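Local coordinates for amino acid ABC superfamily ATP binding cassette transporter, binding protein (Streptococcus pneumoniae, PDB 4H5G) that binds L-arginine and, as the substrate-binding protein of an amino acid ABC transporter, probably delivers it to the membrane components for uptake, at residues I8-P20 with L52-V66. Numbering follows the deposited sequence. Where two conformers were deposited one is given.
Sequences IKQKGKLVVATSP and LGVKLEILSMSFDNV. With ARG (arginine), chain L.
Val-16 and Leu-56 meet on one face of a parallel strand pair, 13-18 beside 55-60, in one lobe of the type II periplasmic binding protein fold, where the C-terminal ends of the strands lead into the arginine site. Leu-56 reaches slantwise with CD1 to Val-16 CG2, 3.6 Å away, a path set by a chi1 of 174° that holds its CG trans to the amide nitrogen. One step on, Ile-58 turns CD1 back to Val-16 CB while its CG2 meets Thr-18 CG2 at 3.7 Å. Near the start of the pair, Val-54 wedges between strand and helix: CG2 packs on Leu-14 CB and, at 3.9 Å, on CG2 of Ile-8, the two side chains roughly perpendicular. On the other face Glu-57 runs alongside Val-15, both pointing the same way, with OE2 3.5 Å from CG2; the aliphatic part of Lys-13 slants over its carboxylate, and Lys-13 NZ stays 4.3 Å from OE2, too far for a salt bridge. Farther along this face, Met-61 folds its CE onto Ala-17 CB. Seven backbone hydrogen bonds, from Lys-55 N to Gly-12 O through Met-61 N to Thr-18 O, fix the register. Beyond them, a water bridges Ser-19 OG and Phe-63 N, each donating to it. Ser-19 O accepts NH1 of the bound arginine at 2.9 Å, and the ligand's CD lies 3.5 Å above one face of the Phe-63 ring, displaced from its centre; Asp-21 and Asp-171 help complete the site. Strand 13-18 separates the outermost strand 55-60 from 77-78. Helix 40-52 covers the Leu-14, Leu-56 and Ile-58 face, helix 209-225 packs against Ile-8 and Leu-52, and helix 66-71 meets Ala-17 and Met-61 on the opposite face.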
# COMPACT_ATOMS: atom_id res chain seq x y z
N ILE A 8 -7.09 23.44 4.81
CA ILE A 8 -5.87 23.02 4.12
C ILE A 8 -5.21 24.21 3.42
O ILE A 8 -3.99 24.42 3.51
CB ILE A 8 -6.16 21.85 3.14
CG1 ILE A 8 -6.32 20.54 3.93
CG2 ILE A 8 -5.03 21.71 2.10
CD1 ILE A 8 -7.10 19.44 3.20
N LYS A 9 -6.02 25.01 2.72
CA LYS A 9 -5.50 26.22 2.07
C LYS A 9 -4.88 27.20 3.05
O LYS A 9 -3.85 27.83 2.75
CB LYS A 9 -6.62 26.92 1.29
CG LYS A 9 -7.11 26.16 0.07
CD LYS A 9 -8.32 26.88 -0.52
CE LYS A 9 -7.95 28.25 -1.07
NZ LYS A 9 -7.12 28.15 -2.31
N GLN A 10 -5.49 27.34 4.21
CA GLN A 10 -4.99 28.26 5.22
C GLN A 10 -3.64 27.85 5.77
O GLN A 10 -2.76 28.69 5.94
CB GLN A 10 -5.96 28.38 6.38
CG GLN A 10 -5.29 28.96 7.60
CD GLN A 10 -6.26 29.40 8.64
OE1 GLN A 10 -6.35 28.81 9.71
NE2 GLN A 10 -7.01 30.45 8.33
N LYS A 11 -3.48 26.57 6.06
CA LYS A 11 -2.22 26.10 6.65
C LYS A 11 -1.15 25.95 5.57
O LYS A 11 0.04 25.84 5.87
CB LYS A 11 -2.41 24.83 7.48
CG LYS A 11 -2.69 23.60 6.69
CD LYS A 11 -3.12 22.46 7.61
CE LYS A 11 -2.99 21.12 6.86
NZ LYS A 11 -3.76 20.03 7.50
N GLY A 12 -1.57 25.98 4.31
CA GLY A 12 -0.64 26.03 3.19
C GLY A 12 -0.03 24.68 2.85
O GLY A 12 0.91 24.60 2.05
N LYS A 13 -0.56 23.61 3.43
CA LYS A 13 -0.00 22.29 3.16
C LYS A 13 -1.04 21.18 3.26
O LYS A 13 -2.00 21.28 4.01
CB LYS A 13 1.14 21.99 4.12
CG LYS A 13 0.72 21.93 5.58
CD LYS A 13 1.90 21.53 6.48
CE LYS A 13 1.55 21.76 7.95
NZ LYS A 13 0.24 21.14 8.33
N LEU A 14 -0.81 20.11 2.50
CA LEU A 14 -1.65 18.92 2.56
C LEU A 14 -0.83 17.82 3.23
O LEU A 14 0.20 17.42 2.70
CB LEU A 14 -2.03 18.48 1.15
CG LEU A 14 -2.82 17.18 1.03
CD1 LEU A 14 -4.28 17.37 1.50
CD2 LEU A 14 -2.78 16.67 -0.42
N VAL A 15 -1.25 17.35 4.40
CA VAL A 15 -0.45 16.38 5.14
C VAL A 15 -0.99 14.99 4.84
O VAL A 15 -2.16 14.73 5.03
CB VAL A 15 -0.49 16.65 6.65
CG1 VAL A 15 0.34 15.61 7.41
CG2 VAL A 15 0.01 18.07 6.95
N VAL A 16 -0.13 14.10 4.35
CA VAL A 16 -0.56 12.78 3.92
C VAL A 16 0.21 11.72 4.71
O VAL A 16 1.43 11.68 4.65
CB VAL A 16 -0.28 12.58 2.41
CG1 VAL A 16 -0.60 11.14 1.98
CG2 VAL A 16 -1.07 13.59 1.56
N ALA A 17 -0.52 10.88 5.45
CA ALA A 17 0.09 9.79 6.22
C ALA A 17 0.35 8.61 5.29
O ALA A 17 -0.51 8.21 4.51
CB ALA A 17 -0.81 9.38 7.36
N THR A 18 1.55 8.03 5.38
CA THR A 18 1.88 6.87 4.54
C THR A 18 2.90 5.98 5.24
O THR A 18 3.46 6.35 6.26
CB THR A 18 2.41 7.28 3.15
OG1 THR A 18 2.28 6.17 2.26
CG2 THR A 18 3.89 7.69 3.20
N SER A 19 3.14 4.81 4.66
CA SER A 19 4.11 3.85 5.18
C SER A 19 5.04 3.46 4.04
O SER A 19 4.70 2.60 3.23
CB SER A 19 3.40 2.62 5.75
OG SER A 19 4.29 1.56 6.06
N PRO A 20 6.23 4.08 3.97
CA PRO A 20 7.11 3.89 2.81
C PRO A 20 7.92 2.59 2.84
O PRO A 20 9.16 2.64 2.79
CB PRO A 20 8.03 5.11 2.86
CG PRO A 20 8.13 5.41 4.32
CD PRO A 20 6.79 5.07 4.92
N LEU A 52 -4.98 21.60 -5.14
CA LEU A 52 -5.42 22.45 -4.04
C LEU A 52 -4.60 23.73 -3.92
O LEU A 52 -4.99 24.67 -3.22
CB LEU A 52 -5.37 21.68 -2.71
CG LEU A 52 -6.46 20.63 -2.56
CD1 LEU A 52 -6.13 19.67 -1.42
CD2 LEU A 52 -7.82 21.29 -2.32
N GLY A 53 -3.44 23.74 -4.59
CA GLY A 53 -2.54 24.88 -4.55
C GLY A 53 -1.73 24.98 -3.27
O GLY A 53 -1.44 26.08 -2.81
N VAL A 54 -1.38 23.83 -2.68
CA VAL A 54 -0.62 23.81 -1.42
C VAL A 54 0.58 22.87 -1.51
O VAL A 54 0.70 22.08 -2.44
CB VAL A 54 -1.50 23.37 -0.23
CG1 VAL A 54 -2.67 24.34 -0.03
CG2 VAL A 54 -2.01 21.93 -0.41
N LYS A 55 1.48 22.97 -0.53
CA LYS A 55 2.63 22.07 -0.46
C LYS A 55 2.20 20.69 0.00
O LYS A 55 1.25 20.54 0.78
CB LYS A 55 3.68 22.63 0.51
CG LYS A 55 4.28 23.97 0.11
CD LYS A 55 5.58 24.23 0.85
CE LYS A 55 5.33 24.67 2.29
NZ LYS A 55 6.61 24.81 3.04
N LEU A 56 2.90 19.66 -0.47
CA LEU A 56 2.65 18.30 0.02
C LEU A 56 3.59 18.02 1.18
O LEU A 56 4.80 18.26 1.08
CB LEU A 56 2.94 17.29 -1.10
CG LEU A 56 2.85 15.82 -0.69
CD1 LEU A 56 1.43 15.45 -0.25
CD2 LEU A 56 3.32 14.92 -1.83
N GLU A 57 3.06 17.51 2.29
CA GLU A 57 3.90 17.09 3.40
C GLU A 57 3.63 15.62 3.66
O GLU A 57 2.51 15.23 3.97
CB GLU A 57 3.58 17.92 4.65
CG GLU A 57 4.35 17.50 5.88
CD GLU A 57 4.18 18.49 7.02
OE1 GLU A 57 4.81 19.57 6.98
OE2 GLU A 57 3.40 18.21 7.95
N ILE A 58 4.65 14.79 3.49
CA ILE A 58 4.49 13.34 3.69
C ILE A 58 4.87 12.99 5.13
O ILE A 58 5.94 13.36 5.60
CB ILE A 58 5.38 12.54 2.73
CG1 ILE A 58 4.95 12.76 1.28
CG2 ILE A 58 5.33 11.05 3.06
CD1 ILE A 58 3.58 12.22 0.96
N LEU A 59 3.96 12.31 5.82
CA LEU A 59 4.21 11.90 7.20
C LEU A 59 4.39 10.39 7.19
O LEU A 59 3.44 9.66 6.97
CB LEU A 59 3.00 12.29 8.06
CG LEU A 59 3.04 11.96 9.55
CD1 LEU A 59 4.21 12.66 10.25
CD2 LEU A 59 1.70 12.34 10.19
N SER A 60 5.62 9.93 7.42
CA SER A 60 5.93 8.50 7.34
C SER A 60 5.81 7.79 8.69
O SER A 60 6.25 8.30 9.72
CB SER A 60 7.35 8.29 6.80
OG SER A 60 7.44 8.69 5.44
N MET A 61 5.23 6.59 8.67
CA MET A 61 5.09 5.79 9.88
C MET A 61 4.88 4.34 9.47
O MET A 61 4.89 4.03 8.30
CB MET A 61 3.88 6.29 10.66
CG MET A 61 2.59 6.07 9.89
SD MET A 61 1.28 7.07 10.61
CE MET A 61 1.79 8.71 10.08
N SER A 62 4.68 3.45 10.43
CA SER A 62 4.39 2.07 10.06
C SER A 62 2.94 1.97 9.62
O SER A 62 2.09 2.75 10.05
CB SER A 62 4.67 1.12 11.21
OG SER A 62 6.04 1.13 11.55
N PHE A 63 2.64 0.98 8.78
CA PHE A 63 1.31 0.91 8.21
C PHE A 63 0.21 0.84 9.26
O PHE A 63 -0.82 1.50 9.12
CB PHE A 63 1.14 -0.25 7.23
CG PHE A 63 -0.22 -0.26 6.58
CD1 PHE A 63 -0.49 0.55 5.50
CD2 PHE A 63 -1.25 -1.03 7.11
CE1 PHE A 63 -1.75 0.56 4.91
CE2 PHE A 63 -2.52 -1.01 6.54
CZ PHE A 63 -2.77 -0.22 5.45
N ASP A 64 0.43 0.05 10.31
CA ASP A 64 -0.62 -0.18 11.31
C ASP A 64 -1.01 1.05 12.13
O ASP A 64 -1.96 1.00 12.91
CB ASP A 64 -0.30 -1.38 12.24
CG ASP A 64 0.98 -1.21 13.02
OD1 ASP A 64 1.63 -0.15 12.93
OD2 ASP A 64 1.33 -2.16 13.76
N ASN A 65 -0.30 2.16 11.91
CA ASN A 65 -0.69 3.42 12.56
C ASN A 65 -1.16 4.50 11.58
O ASN A 65 -1.50 5.61 11.99
CB ASN A 65 0.44 3.97 13.45
CG ASN A 65 -0.06 4.38 14.82
OD1 ASN A 65 -1.24 4.24 15.14
ND2 ASN A 65 0.85 4.88 15.65
N VAL A 66 -1.18 4.17 10.28
CA VAL A 66 -1.55 5.16 9.26
C VAL A 66 -3.00 5.62 9.42
O VAL A 66 -3.28 6.83 9.49
CB VAL A 66 -1.28 4.61 7.84
CG1 VAL A 66 -2.02 5.43 6.79
CG2 VAL A 66 0.23 4.58 7.53
N ARG L . -3.58 -3.15 0.76
CA ARG L . -3.33 -3.67 2.12
C ARG L . -4.24 -3.01 3.13
O ARG L . -4.82 -1.94 2.89
CB ARG L . -1.86 -3.47 2.52
CG ARG L . -1.33 -2.06 2.34
CD ARG L . 0.06 -1.89 2.98
NE ARG L . 0.66 -0.59 2.66
CZ ARG L . 1.87 -0.19 3.03
NH1 ARG L . 2.32 1.01 2.67
NH2 ARG L . 2.63 -1.00 3.75
OXT ARG L . -4.42 -3.54 4.23
O HOH W 1 -7.38 25.65 -3.87
O HOH W 2 -4.54 27.32 -2.03
O HOH W 3 5.16 -0.34 8.02